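Local coordinates for peptidoglycan-recognition protein (Apis mellifera, PDB 5XZ3), which probably recognises bacterial peptidoglycan in honey-bee innate immunity, on a fold related to that of N-acetylmuramoyl-L-alanine amidases, at residues T39-C44 with E55-Y60; I11-W16 with H68-S73; K126-G131 with W166-S171; I103-I108 with N122-L127. All blocks are in the same frame, centred on the assembly; numbering follows the deposited sequence.

Contact 1 (T39-C44 with E55-Y60); sequences TVSLEC and ENIRSY
Thr-39 and Ser-41 belong to the loop that leads from strand 31-38 into helix 47-64, and both look across at Ile-57 on that helix. This loop-and-helix unit is part of the amidase-like fold of peptidoglycan-recognition proteins. The disulfide between Cys-44 and Cys-50 pins the far end of the loop to the start of the helix. The contact itself is small, with 80 Å² buried. It rests on one methyl group. CD1 of Ile-57 lies 3.8 Å from Ser-41 OG and 4.3 Å from CG2 of Thr-39. With CG1 anti to the carbonyl carbon (chi1 -62°), the longer branch of Ile-57 extends to the loop and ends in CD1. The other branch, CG2, faces Ile-70 instead.

The two hydroxyls of the loop are held together. Thr-39 OG1 and Ser-41 OG are 2.6 Å apart and share a short hydrogen bond. Thr-39 OG1 is also bonded to the backbone N of Gly-109. On the helix, Arg-58 grips Glu-55 side-on, with NE to OE1 at 2.7 Å and NH1 to OE2 at 2.8 Å. Both bonds are nearly straight. This pair does not reach the loop; it lies against Trp-16.

The contact is therefore a weak one, a methyl against one hydroxyl and one methyl. The Ser-41 hydroxyl has a polar partner in Thr-39 OG1, and Ile-57 adds only van der Waals contact.

Contact 2 (I11-W16 with H68-S73); sequences IKRNEW and HDIGYS
Arg-13 reaches from the short helix 13-16 to Asp-69 in the loop before strand 74-76. Its guanidinium approaches end-on, and both terminal nitrogens converge on one oxygen. Arg-13 NH2 lies 2.9 Å and Arg-13 NH1 3.0 Å from Asp-69 OD1. NH2 uses the syn lone pair of that oxygen. The carboxylate is turned 48° from the guanidinium plane, and both bonds are bent. The same OD1 takes a weak bond from the backbone N of Ile-70, while NH1 also donates to Val-19 O. CG of Arg-13 is anti to its N (chi1 -166°), which sends the chain toward the loop.

That ion pair is the close-fitting part. Beside it the packing is looser: the side chains of Trp-16 and Ile-70 come from opposite directions, with Trp-16 CH2 4.1 Å from Ile-70 CD1. The solvent side carries Lys-12, just before the helix, and Asn-14 and Glu-15 on it. Putting a leucine at Arg-13 would probably leave the Asp-69 carboxylate without its charged mate and Val-19 O without this donor.

Trp-16 also packs on Ile-51, Ile-54, Glu-55 and Arg-58 of helix 47-64. Its NE1 bonds to Glu-84 O, so the N-terminal segment is wedged between that helix and strand 82-84.

Contact 3 (K126-G131 with W166-S171); sequences KLILCG and WPEWVS
The shortest polar bond lies inside the helix that carries Ile-128 and Leu-129 toward Trp-166 and Glu-168: Cys-130 N to Lys-126 O, 2.9 Å. The facing segment has its own bond, from Trp-169 N to Trp-166 O at 3.0 Å, which closes a type I beta turn from Trp-166 to Trp-169. The contact joins helix 118-133 of the amidase-like fold to the C-terminal tail. The tail folds back beside strand 141-145, where Glu-168 and Val-170 make backbone bonds to Val-143.

Between helix and turn the meeting is one of side chains. Ile-128 directs its longer branch at the six-membered ring of Trp-166. Ile-128 CD1 lies 3.6 Å from Trp-166 CZ3, with CE3 and CH2 a little farther off. The methyl comes in at a slant to the ring. CG1 of Ile-128 stands anti to the carbonyl carbon (chi1 -71°), and this carries CD1 to the indole, while CG2 faces Glu-168 at the longer distance of 4.4 Å from its CG. The indole is also bordered by Leu-121 and Ala-124 of the same helix, and it meets the His-125 ring with planes at about 45°. The tryptophan therefore lies along the helix flank, burying apolar surface.

Glu-168 forms the second part of the contact. Trp-169 turns elsewhere and bonds through NE1 to Gln-148 OE1. Glu-168 is bent at chi2 (82°), which curls its carboxylate back toward the helix. There the side chain crosses that of Leu-129 at about a right angle, with Leu-129 CD2 3.5 Å from Glu-168 OE2.

Contact 4 (I103-I108 with N122-L127); sequences ISIAFI and NAAHKL
Ile-105 spreads its two branches over Ala-124 and Leu-127, which lie one helical turn apart on the inner face of helix 118-133. Its CG2 methyl rests 3.9 Å from Ala-124 CB. Its longer branch goes to Leu-127, with CD1 3.7 Å from CD2 of that leucine. The two side chains slide past each other in opposite directions. Leu-127 has CG anti to its N (chi1 -177°), which extends the side chain toward the strand so that CD2 lies alongside CG1 and CD1 of Ile-105.

Phe-107, two residues on, reaches the same alanine. Its ring atom CZ lies 3.5 Å from Ala-124 CB, and CE1 lies 3.8 Å from it. The methyl approaches the ring at a slant. One small side chain thus touches both Ile-105 and Phe-107, and the helix can come close at this point: the CA atoms of Ile-105 and Ala-124 are 7.0 Å apart. A glycine at Ile-105 would probably open a gap between strand and helix and leave Leu-127 freer to turn.

The axes of strand 103-107 and helix segment 122-127 approach to 10.0 Å and run nearly antiparallel, at 169°. This is the first half of a beta-alpha-beta crossover from strand 102-107 to strand 141-145, passing over strand 31-38. Ala-124 also touches Ile-76 and Leu-127 touches Phe-74, both of strand 74-76, so the helix lies over one face of the sheet.

Overall arrangement
From the N terminus, contact 2 opens first, at 11-16, and closes at 68-73 a loop that holds strand 31-38 and helix 47-64. Contact 1 is nested inside that loop and ties the loop after that strand to the helix. The two touch where Ile-57 meets Ile-70. Contact 4 follows in series, laying helix 118-133 on strand 102-107. Ser-73 and Ser-104 link it to contact 2. Contact 3 starts on the same helix, sharing Lys-126 and Leu-127, and closes the last loop with the C-terminal tail. Contact 3 lies across the chain's centre from contacts 1 and 2, with contact 4 near the middle.

Contact 1 (T39-C44 with E55-Y60)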
loop_
_atom_site.group_PDB
_atom_site.type_symbol
_atom_site.label_atom_id
_atom_site.label_comp_id
_atom_site.label_asym_id
_atom_site.label_seq_id
_atom_site.Cartn_x
_atom_site.Cartn_y
_atom_site.Cartn_z
ATOM N N THR A 39 3.365 -5.812 5.970
ATOM C CA THR A 39 3.980 -6.848 5.134
ATOM C C THR A 39 4.468 -8.050 5.937
ATOM O O THR A 39 4.767 -9.094 5.353
ATOM C CB THR A 39 5.170 -6.310 4.309
ATOM O OG1 THR A 39 6.194 -5.846 5.198
ATOM C CG2 THR A 39 4.734 -5.161 3.383
ATOM N N VAL A 40 4.554 -7.895 7.262
ATOM C CA VAL A 40 5.130 -8.904 8.175
ATOM C C VAL A 40 6.535 -9.317 7.674
ATOM O O VAL A 40 6.959 -10.461 7.801
ATOM C CB VAL A 40 4.214 -10.149 8.370
ATOM C CG1 VAL A 40 4.562 -10.889 9.663
ATOM C CG2 VAL A 40 2.742 -9.768 8.385
ATOM N N SER A 41 7.231 -8.373 7.061
ATOM C CA SER A 41 8.548 -8.637 6.509
ATOM C C SER A 41 9.524 -7.777 7.281
ATOM O O SER A 41 9.110 -6.962 8.116
ATOM C CB SER A 41 8.574 -8.347 4.999
ATOM O OG SER A 41 8.479 -6.947 4.726
ATOM N N LEU A 42 10.818 -7.972 7.025
ATOM C CA LEU A 42 11.843 -7.184 7.680
ATOM C C LEU A 42 11.650 -5.702 7.396
ATOM O O LEU A 42 11.419 -5.307 6.256
ATOM C CB LEU A 42 13.251 -7.645 7.265
ATOM C CG LEU A 42 13.974 -8.621 8.201
ATOM C CD1 LEU A 42 15.224 -9.167 7.529
ATOM C CD2 LEU A 42 14.328 -7.994 9.542
ATOM N N GLU A 43 11.709 -4.912 8.462
ATOM C CA GLU A 43 11.669 -3.463 8.394
ATOM C C GLU A 43 12.871 -2.892 7.654
ATOM O O GLU A 43 13.933 -3.519 7.579
ATOM C CB GLU A 43 11.654 -2.884 9.793
ATOM C CG GLU A 43 10.279 -2.654 10.372
ATOM C CD GLU A 43 10.338 -1.897 11.681
ATOM O OE1 GLU A 43 9.695 -2.351 12.638
ATOM O OE2 GLU A 43 11.036 -0.859 11.775
ATOM N N CYS A 44 12.688 -1.690 7.119
ATOM C CA CYS A 44 13.766 -0.971 6.456
ATOM C C CYS A 44 13.766 0.472 6.933
ATOM O O CYS A 44 12.704 1.044 7.206
ATOM C CB CYS A 44 13.624 -1.064 4.935
ATOM S SG CYS A 44 12.066 -0.411 4.258
ATOM N N GLU A 55 12.346 -5.450 -3.469
ATOM C CA GLU A 55 12.779 -6.358 -4.532
ATOM C C GLU A 55 12.587 -7.818 -4.076
ATOM O O GLU A 55 12.121 -8.646 -4.847
ATOM C CB GLU A 55 14.241 -6.064 -4.929
ATOM C CG GLU A 55 14.882 -6.785 -6.168
ATOM C CD GLU A 55 13.925 -7.359 -7.225
ATOM O OE1 GLU A 55 12.909 -6.729 -7.603
ATOM O OE2 GLU A 55 14.250 -8.451 -7.758
ATOM N N ASN A 56 12.914 -8.113 -2.818
ATOM C CA ASN A 56 12.753 -9.473 -2.285
ATOM C C ASN A 56 11.282 -9.896 -2.160
ATOM O O ASN A 56 10.948 -11.043 -2.459
ATOM C CB ASN A 56 13.512 -9.645 -0.965
ATOM C CG ASN A 56 15.021 -9.763 -1.170
ATOM O OD1 ASN A 56 15.507 -10.083 -2.267
ATOM N ND2 ASN A 56 15.771 -9.504 -0.114
ATOM N N ILE A 57 10.413 -8.968 -1.742
ATOM C CA ILE A 57 8.959 -9.209 -1.762
ATOM C C ILE A 57 8.492 -9.531 -3.184
ATOM O O ILE A 57 7.800 -10.535 -3.386
ATOM C CB ILE A 57 8.131 -8.056 -1.138
ATOM C CG1 ILE A 57 8.479 -7.879 0.350
ATOM C CG2 ILE A 57 6.648 -8.391 -1.198
ATOM C CD1 ILE A 57 7.985 -6.574 0.962
ATOM N N ARG A 58 8.897 -8.710 -4.157
ATOM C CA ARG A 58 8.527 -8.931 -5.568
ATOM C C ARG A 58 8.950 -10.313 -6.063
ATOM O O ARG A 58 8.149 -11.038 -6.665
ATOM C CB ARG A 58 9.150 -7.868 -6.472
ATOM C CG ARG A 58 8.648 -7.930 -7.914
ATOM C CD ARG A 58 9.688 -7.503 -8.949
ATOM N NE ARG A 58 10.973 -8.217 -8.863
ATOM C CZ ARG A 58 11.209 -9.452 -9.298
ATOM N NH1 ARG A 58 12.427 -9.957 -9.166
ATOM N NH2 ARG A 58 10.247 -10.187 -9.853
ATOM N N SER A 59 10.217 -10.641 -5.820
ATOM C CA SER A 59 10.816 -11.924 -6.196
ATOM C C SER A 59 10.053 -13.109 -5.579
ATOM O O SER A 59 9.703 -14.075 -6.276
ATOM C CB SER A 59 12.293 -11.939 -5.777
ATOM O OG SER A 59 12.937 -13.029 -6.392
ATOM N N TYR A 60 9.761 -12.996 -4.286
ATOM C CA TYR A 60 8.911 -13.951 -3.578
ATOM C C TYR A 60 7.506 -14.108 -4.217
ATOM O O TYR A 60 7.096 -15.236 -4.537
ATOM C CB TYR A 60 8.814 -13.556 -2.107
ATOM C CG TYR A 60 7.799 -14.341 -1.293
ATOM C CD1 TYR A 60 7.923 -15.736 -1.115
ATOM C CD2 TYR A 60 6.726 -13.692 -0.697
ATOM C CE1 TYR A 60 6.994 -16.444 -0.366
ATOM C CE2 TYR A 60 5.793 -14.386 0.061
ATOM C CZ TYR A 60 5.938 -15.759 0.227
ATOM O OH TYR A 60 5.005 -16.440 0.968
#

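Contact 2 (I11-W16 with H68-S73)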
loop_
_atom_site.group_PDB
_atom_site.type_symbol
_atom_site.label_atom_id
_atom_site.label_comp_id
_atom_site.label_asym_id
_atom_site.label_seq_id
_atom_site.Cartn_x
_atom_site.Cartn_y
_atom_site.Cartn_z
ATOM N N ILE A 11 8.415 6.627 -5.246
ATOM C CA ILE A 11 9.530 5.937 -5.892
ATOM C C ILE A 11 8.920 4.951 -6.893
ATOM O O ILE A 11 8.269 3.992 -6.493
ATOM C CB ILE A 11 10.423 5.205 -4.859
ATOM C CG1 ILE A 11 10.942 6.140 -3.739
ATOM C CG2 ILE A 11 11.540 4.428 -5.544
ATOM C CD1 ILE A 11 11.703 7.363 -4.197
ATOM N N LYS A 12 9.123 5.199 -8.189
ATOM C CA LYS A 12 8.498 4.373 -9.235
ATOM C C LYS A 12 9.111 2.979 -9.309
ATOM O O LYS A 12 10.245 2.768 -8.890
ATOM C CB LYS A 12 8.554 5.067 -10.604
ATOM C CG LYS A 12 7.726 6.344 -10.679
ATOM C CD LYS A 12 8.030 7.135 -11.946
ATOM C CE LYS A 12 7.141 6.704 -13.106
ATOM N NZ LYS A 12 5.791 7.348 -13.098
ATOM N N ARG A 13 8.341 2.040 -9.844
ATOM C CA ARG A 13 8.742 0.643 -9.968
ATOM C C ARG A 13 10.168 0.458 -10.542
ATOM O O ARG A 13 10.976 -0.260 -9.952
ATOM C CB ARG A 13 7.717 -0.121 -10.809
ATOM C CG ARG A 13 7.878 -1.629 -10.713
ATOM C CD ARG A 13 7.535 -2.320 -12.027
ATOM N NE ARG A 13 7.660 -3.784 -11.911
ATOM C CZ ARG A 13 6.776 -4.572 -11.305
ATOM N NH1 ARG A 13 6.993 -5.887 -11.263
ATOM N NH2 ARG A 13 5.678 -4.054 -10.733
ATOM N N ASN A 14 10.482 1.138 -11.651
ATOM C CA ASN A 14 11.812 1.012 -12.293
ATOM C C ASN A 14 12.984 1.547 -11.450
ATOM O O ASN A 14 14.148 1.318 -11.789
ATOM C CB ASN A 14 11.821 1.659 -13.687
ATOM C CG ASN A 14 12.013 3.168 -13.639
ATOM O OD1 ASN A 14 11.314 3.880 -12.915
ATOM N ND2 ASN A 14 12.975 3.662 -14.414
ATOM N N GLU A 15 12.679 2.269 -10.369
ATOM C CA GLU A 15 13.712 2.723 -9.452
ATOM C C GLU A 15 14.132 1.636 -8.472
ATOM O O GLU A 15 15.203 1.734 -7.869
ATOM C CB GLU A 15 13.278 3.969 -8.686
ATOM C CG GLU A 15 13.083 5.205 -9.541
ATOM C CD GLU A 15 12.617 6.391 -8.716
ATOM O OE1 GLU A 15 11.440 6.797 -8.872
ATOM O OE2 GLU A 15 13.426 6.904 -7.906
ATOM N N TRP A 16 13.299 0.607 -8.306
ATOM C CA TRP A 16 13.637 -0.484 -7.393
ATOM C C TRP A 16 13.778 -1.873 -8.033
ATOM O O TRP A 16 14.258 -2.788 -7.376
ATOM C CB TRP A 16 12.747 -0.485 -6.129
ATOM C CG TRP A 16 11.284 -0.746 -6.357
ATOM C CD1 TRP A 16 10.290 0.191 -6.467
ATOM C CD2 TRP A 16 10.645 -2.025 -6.492
ATOM N NE1 TRP A 16 9.075 -0.427 -6.675
ATOM C CE2 TRP A 16 9.260 -1.783 -6.689
ATOM C CE3 TRP A 16 11.108 -3.352 -6.472
ATOM C CZ2 TRP A 16 8.334 -2.812 -6.864
ATOM C CZ3 TRP A 16 10.188 -4.378 -6.647
ATOM C CH2 TRP A 16 8.811 -4.102 -6.836
ATOM N N HIS A 68 1.381 -12.768 -10.822
ATOM C CA HIS A 68 1.566 -11.908 -11.985
ATOM C C HIS A 68 2.490 -10.708 -11.702
ATOM O O HIS A 68 3.115 -10.168 -12.612
ATOM C CB HIS A 68 0.192 -11.459 -12.557
ATOM C CG HIS A 68 -0.647 -10.647 -11.604
ATOM N ND1 HIS A 68 -1.294 -11.197 -10.514
ATOM C CD2 HIS A 68 -0.962 -9.327 -11.598
ATOM C CE1 HIS A 68 -1.957 -10.249 -9.872
ATOM N NE2 HIS A 68 -1.767 -9.103 -10.505
ATOM N N ASP A 69 2.589 -10.318 -10.433
ATOM C CA ASP A 69 3.219 -9.053 -10.036
ATOM C C ASP A 69 3.473 -9.081 -8.523
ATOM O O ASP A 69 2.992 -9.983 -7.834
ATOM C CB ASP A 69 2.264 -7.901 -10.389
ATOM C CG ASP A 69 2.977 -6.571 -10.605
ATOM O OD1 ASP A 69 4.170 -6.458 -10.272
ATOM O OD2 ASP A 69 2.326 -5.635 -11.139
ATOM N N ILE A 70 4.233 -8.113 -8.007
ATOM C CA ILE A 70 4.208 -7.831 -6.563
ATOM C C ILE A 70 2.743 -7.525 -6.210
ATOM O O ILE A 70 2.026 -6.846 -6.986
ATOM C CB ILE A 70 5.179 -6.702 -6.134
ATOM C CG1 ILE A 70 5.214 -6.587 -4.587
ATOM C CG2 ILE A 70 4.865 -5.394 -6.878
ATOM C CD1 ILE A 70 6.396 -5.852 -3.979
ATOM N N GLY A 71 2.284 -8.087 -5.097
ATOM C CA GLY A 71 0.857 -8.095 -4.766
ATOM C C GLY A 71 0.303 -6.778 -4.246
ATOM O O GLY A 71 -0.916 -6.545 -4.314
ATOM N N TYR A 72 1.185 -5.919 -3.724
ATOM C CA TYR A 72 0.754 -4.664 -3.086
ATOM C C TYR A 72 0.772 -3.473 -4.039
ATOM O O TYR A 72 1.679 -3.359 -4.860
ATOM C CB TYR A 72 1.644 -4.353 -1.883
ATOM C CG TYR A 72 1.662 -5.414 -0.808
ATOM C CD1 TYR A 72 0.505 -5.717 -0.077
ATOM C CD2 TYR A 72 2.847 -6.097 -0.490
ATOM C CE1 TYR A 72 0.524 -6.652 0.944
ATOM C CE2 TYR A 72 2.877 -7.054 0.534
ATOM C CZ TYR A 72 1.708 -7.327 1.233
ATOM O OH TYR A 72 1.712 -8.262 2.253
ATOM N N SER A 73 -0.216 -2.576 -3.924
ATOM C CA SER A 73 -0.280 -1.413 -4.834
ATOM C C SER A 73 0.828 -0.416 -4.552
ATOM O O SER A 73 1.540 0.009 -5.481
ATOM C CB SER A 73 -1.652 -0.727 -4.793
ATOM O OG SER A 73 -2.649 -1.719 -4.842
#

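Contact 3 (K126-G131 with W166-S171)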
loop_
_atom_site.group_PDB
_atom_site.type_symbol
_atom_site.label_atom_id
_atom_site.label_comp_id
_atom_site.label_asym_id
_atom_site.label_seq_id
_atom_site.Cartn_x
_atom_site.Cartn_y
_atom_site.Cartn_z
ATOM N N LYS A 126 -0.843 10.955 3.002
ATOM C CA LYS A 126 -0.611 11.824 1.844
ATOM C C LYS A 126 -0.910 11.087 0.537
ATOM O O LYS A 126 -1.451 11.683 -0.403
ATOM C CB LYS A 126 0.814 12.390 1.819
ATOM C CG LYS A 126 1.059 13.543 2.784
ATOM C CD LYS A 126 2.502 14.038 2.660
ATOM C CE LYS A 126 3.086 14.488 3.996
ATOM N NZ LYS A 126 4.476 15.020 3.845
ATOM N N LEU A 127 -0.591 9.790 0.494
ATOM C CA LEU A 127 -0.846 9.002 -0.691
ATOM C C LEU A 127 -2.349 8.928 -0.982
ATOM O O LEU A 127 -2.765 9.005 -2.141
ATOM C CB LEU A 127 -0.255 7.607 -0.542
ATOM C CG LEU A 127 -0.369 6.659 -1.729
ATOM C CD1 LEU A 127 0.369 7.142 -2.965
ATOM C CD2 LEU A 127 0.131 5.282 -1.306
ATOM N N ILE A 128 -3.141 8.781 0.074
ATOM C CA ILE A 128 -4.591 8.713 -0.041
ATOM C C ILE A 128 -5.135 10.039 -0.599
ATOM O O ILE A 128 -5.908 10.044 -1.578
ATOM C CB ILE A 128 -5.249 8.292 1.299
ATOM C CG1 ILE A 128 -4.949 6.802 1.563
ATOM C CG2 ILE A 128 -6.765 8.515 1.257
ATOM C CD1 ILE A 128 -5.083 6.368 3.013
ATOM N N LEU A 129 -4.692 11.146 -0.017
ATOM C CA LEU A 129 -5.074 12.477 -0.508
ATOM C C LEU A 129 -4.678 12.713 -1.971
ATOM O O LEU A 129 -5.475 13.240 -2.736
ATOM C CB LEU A 129 -4.524 13.580 0.416
ATOM C CG LEU A 129 -5.056 13.612 1.877
ATOM C CD1 LEU A 129 -4.361 14.721 2.661
ATOM C CD2 LEU A 129 -6.571 13.788 1.974
ATOM N N CYS A 130 -3.462 12.313 -2.350
ATOM C CA CYS A 130 -3.015 12.357 -3.747
ATOM C C CYS A 130 -3.953 11.623 -4.698
ATOM O O CYS A 130 -4.334 12.172 -5.739
ATOM C CB CYS A 130 -1.609 11.785 -3.891
ATOM S SG CYS A 130 -1.102 11.636 -5.620
ATOM N N GLY A 131 -4.309 10.387 -4.343
ATOM C CA GLY A 131 -5.269 9.595 -5.123
ATOM C C GLY A 131 -6.622 10.268 -5.288
ATOM O O GLY A 131 -7.202 10.251 -6.387
ATOM N N TRP A 166 -7.738 8.494 11.083
ATOM C CA TRP A 166 -7.906 9.124 9.788
ATOM C C TRP A 166 -9.370 9.351 9.482
ATOM O O TRP A 166 -10.169 8.429 9.638
ATOM C CB TRP A 166 -7.327 8.265 8.693
ATOM C CG TRP A 166 -5.850 8.140 8.656
ATOM C CD1 TRP A 166 -4.908 8.919 9.292
ATOM C CD2 TRP A 166 -5.130 7.208 7.858
ATOM N NE1 TRP A 166 -3.633 8.479 8.953
ATOM C CE2 TRP A 166 -3.752 7.431 8.079
ATOM C CE3 TRP A 166 -5.522 6.168 6.995
ATOM C CZ2 TRP A 166 -2.755 6.665 7.448
ATOM C CZ3 TRP A 166 -4.533 5.395 6.390
ATOM C CH2 TRP A 166 -3.167 5.648 6.614
ATOM N N PRO A 167 -9.722 10.561 8.998
ATOM C CA PRO A 167 -11.131 10.845 8.689
ATOM C C PRO A 167 -11.718 9.955 7.589
ATOM O O PRO A 167 -12.941 9.787 7.529
ATOM C CB PRO A 167 -11.103 12.305 8.234
ATOM C CG PRO A 167 -9.847 12.873 8.825
ATOM C CD PRO A 167 -8.864 11.747 8.784
ATOM N N GLU A 168 -10.861 9.393 6.731
ATOM C CA GLU A 168 -11.308 8.538 5.618
ATOM C C GLU A 168 -11.530 7.086 6.082
ATOM O O GLU A 168 -12.128 6.289 5.352
ATOM C CB GLU A 168 -10.325 8.574 4.418
ATOM C CG GLU A 168 -10.079 9.938 3.771
ATOM C CD GLU A 168 -9.058 10.811 4.505
ATOM O OE1 GLU A 168 -8.531 10.379 5.551
ATOM O OE2 GLU A 168 -8.773 11.939 4.035
ATOM N N TRP A 169 -11.063 6.750 7.291
ATOM C CA TRP A 169 -11.286 5.401 7.841
ATOM C C TRP A 169 -12.779 5.181 8.120
ATOM O O TRP A 169 -13.445 6.078 8.627
ATOM C CB TRP A 169 -10.438 5.145 9.096
ATOM C CG TRP A 169 -10.751 3.808 9.705
ATOM C CD1 TRP A 169 -10.308 2.596 9.271
ATOM C CD2 TRP A 169 -11.615 3.547 10.820
ATOM N NE1 TRP A 169 -10.841 1.588 10.043
ATOM C CE2 TRP A 169 -11.652 2.142 10.998
ATOM C CE3 TRP A 169 -12.376 4.357 11.673
ATOM C CZ2 TRP A 169 -12.386 1.531 12.020
ATOM C CZ3 TRP A 169 -13.128 3.741 12.697
ATOM C CH2 TRP A 169 -13.124 2.337 12.850
ATOM N N VAL A 170 -13.288 3.998 7.758
ATOM C CA VAL A 170 -14.676 3.619 8.005
ATOM C C VAL A 170 -14.729 2.366 8.881
ATOM O O VAL A 170 -13.977 1.407 8.659
ATOM C CB VAL A 170 -15.527 3.417 6.714
ATOM C CG1 VAL A 170 -15.691 4.723 5.916
ATOM C CG2 VAL A 170 -14.964 2.318 5.825
ATOM N N SER A 171 -15.631 2.384 9.865
ATOM C CA SER A 171 -15.808 1.249 10.797
ATOM C C SER A 171 -16.431 0.040 10.108
ATOM O O SER A 171 -16.263 -1.107 10.551
ATOM C CB SER A 171 -16.616 1.665 12.024
ATOM O OG SER A 171 -17.932 2.028 11.671
#

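Contact 4 (I103-I108 with N122-L127)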
loop_
_atom_site.group_PDB
_atom_site.type_symbol
_atom_site.label_atom_id
_atom_site.label_comp_id
_atom_site.label_asym_id
_atom_site.label_seq_id
_atom_site.Cartn_x
_atom_site.Cartn_y
_atom_site.Cartn_z
ATOM N N ILE A 103 -6.999 -0.258 -3.936
ATOM C CA ILE A 103 -5.548 -0.364 -3.909
ATOM C C ILE A 103 -5.184 -0.797 -2.488
ATOM O O ILE A 103 -5.992 -0.626 -1.558
ATOM C CB ILE A 103 -4.848 0.955 -4.292
ATOM C CG1 ILE A 103 -5.356 2.109 -3.441
ATOM C CG2 ILE A 103 -5.008 1.266 -5.801
ATOM C CD1 ILE A 103 -4.247 3.048 -3.031
ATOM N N SER A 104 -3.995 -1.363 -2.325
ATOM C CA SER A 104 -3.486 -1.627 -0.994
ATOM C C SER A 104 -2.294 -0.740 -0.680
ATOM O O SER A 104 -1.512 -0.380 -1.575
ATOM C CB SER A 104 -3.141 -3.102 -0.813
ATOM O OG SER A 104 -2.202 -3.545 -1.803
ATOM N N ILE A 105 -2.174 -0.360 0.593
ATOM C CA ILE A 105 -1.009 0.382 1.060
ATOM C C ILE A 105 -0.391 -0.502 2.141
ATOM O O ILE A 105 -1.021 -0.754 3.179
ATOM C CB ILE A 105 -1.370 1.773 1.614
ATOM C CG1 ILE A 105 -2.062 2.636 0.519
ATOM C CG2 ILE A 105 -0.118 2.459 2.176
ATOM C CD1 ILE A 105 -2.557 4.013 0.956
ATOM N N ALA A 106 0.815 -0.995 1.872
ATOM C CA ALA A 106 1.434 -1.948 2.768
ATOM C C ALA A 106 2.586 -1.279 3.494
ATOM O O ALA A 106 3.573 -0.871 2.881
ATOM C CB ALA A 106 1.910 -3.206 2.030
ATOM N N PHE A 107 2.454 -1.198 4.815
ATOM C CA PHE A 107 3.510 -0.698 5.687
ATOM C C PHE A 107 4.520 -1.830 5.875
ATOM O O PHE A 107 4.152 -2.924 6.294
ATOM C CB PHE A 107 2.917 -0.320 7.054
ATOM C CG PHE A 107 2.168 0.988 7.067
ATOM C CD1 PHE A 107 0.938 1.132 6.400
ATOM C CD2 PHE A 107 2.670 2.074 7.797
ATOM C CE1 PHE A 107 0.246 2.348 6.442
ATOM C CE2 PHE A 107 1.988 3.283 7.835
ATOM C CZ PHE A 107 0.772 3.418 7.160
ATOM N N ILE A 108 5.779 -1.565 5.551
ATOM C CA ILE A 108 6.826 -2.593 5.610
ATOM C C ILE A 108 7.201 -2.811 7.080
ATOM O O ILE A 108 7.730 -1.934 7.722
ATOM C CB ILE A 108 8.046 -2.220 4.730
ATOM C CG1 ILE A 108 7.631 -2.179 3.241
ATOM C CG2 ILE A 108 9.202 -3.210 4.929
ATOM C CD1 ILE A 108 8.551 -1.335 2.377
ATOM N N ASN A 122 2.156 9.495 7.961
ATOM C CA ASN A 122 1.988 10.729 7.172
ATOM C C ASN A 122 2.163 10.477 5.676
ATOM O O ASN A 122 1.396 11.016 4.884
ATOM C CB ASN A 122 2.925 11.839 7.661
ATOM C CG ASN A 122 2.508 12.407 9.017
ATOM O OD1 ASN A 122 1.384 12.216 9.479
ATOM N ND2 ASN A 122 3.423 13.101 9.658
ATOM N N ALA A 123 3.143 9.647 5.302
ATOM C CA ALA A 123 3.315 9.196 3.895
ATOM C C ALA A 123 2.084 8.470 3.336
ATOM O O ALA A 123 1.629 8.795 2.250
ATOM C CB ALA A 123 4.544 8.313 3.739
ATOM N N ALA A 124 1.556 7.499 4.074
ATOM C CA ALA A 124 0.360 6.753 3.630
ATOM C C ALA A 124 -0.848 7.665 3.528
ATOM O O ALA A 124 -1.621 7.557 2.576
ATOM C CB ALA A 124 0.065 5.587 4.554
ATOM N N HIS A 125 -0.999 8.577 4.485
ATOM C CA HIS A 125 -2.147 9.490 4.446
ATOM C C HIS A 125 -2.060 10.479 3.280
ATOM O O HIS A 125 -3.078 10.765 2.616
ATOM C CB HIS A 125 -2.350 10.220 5.762
ATOM C CG HIS A 125 -3.672 10.908 5.838
ATOM N ND1 HIS A 125 -4.853 10.217 5.994
ATOM C CD2 HIS A 125 -4.010 12.208 5.695
ATOM C CE1 HIS A 125 -5.863 11.071 6.000
ATOM N NE2 HIS A 125 -5.379 12.286 5.822
ATOM N N LYS A 126 -0.843 10.955 3.002
ATOM C CA LYS A 126 -0.611 11.824 1.844
ATOM C C LYS A 126 -0.910 11.087 0.537
ATOM O O LYS A 126 -1.451 11.683 -0.403
ATOM C CB LYS A 126 0.814 12.390 1.819
ATOM C CG LYS A 126 1.059 13.543 2.784
ATOM C CD LYS A 126 2.502 14.038 2.660
ATOM C CE LYS A 126 3.086 14.488 3.996
ATOM N NZ LYS A 126 4.476 15.020 3.845
ATOM N N LEU A 127 -0.591 9.790 0.494
ATOM C CA LEU A 127 -0.846 9.002 -0.691
ATOM C C LEU A 127 -2.349 8.928 -0.982
ATOM O O LEU A 127 -2.765 9.005 -2.141
ATOM C CB LEU A 127 -0.255 7.607 -0.542
ATOM C CG LEU A 127 -0.369 6.659 -1.729
ATOM C CD1 LEU A 127 0.369 7.142 -2.965
ATOM C CD2 LEU A 127 0.131 5.282 -1.306
#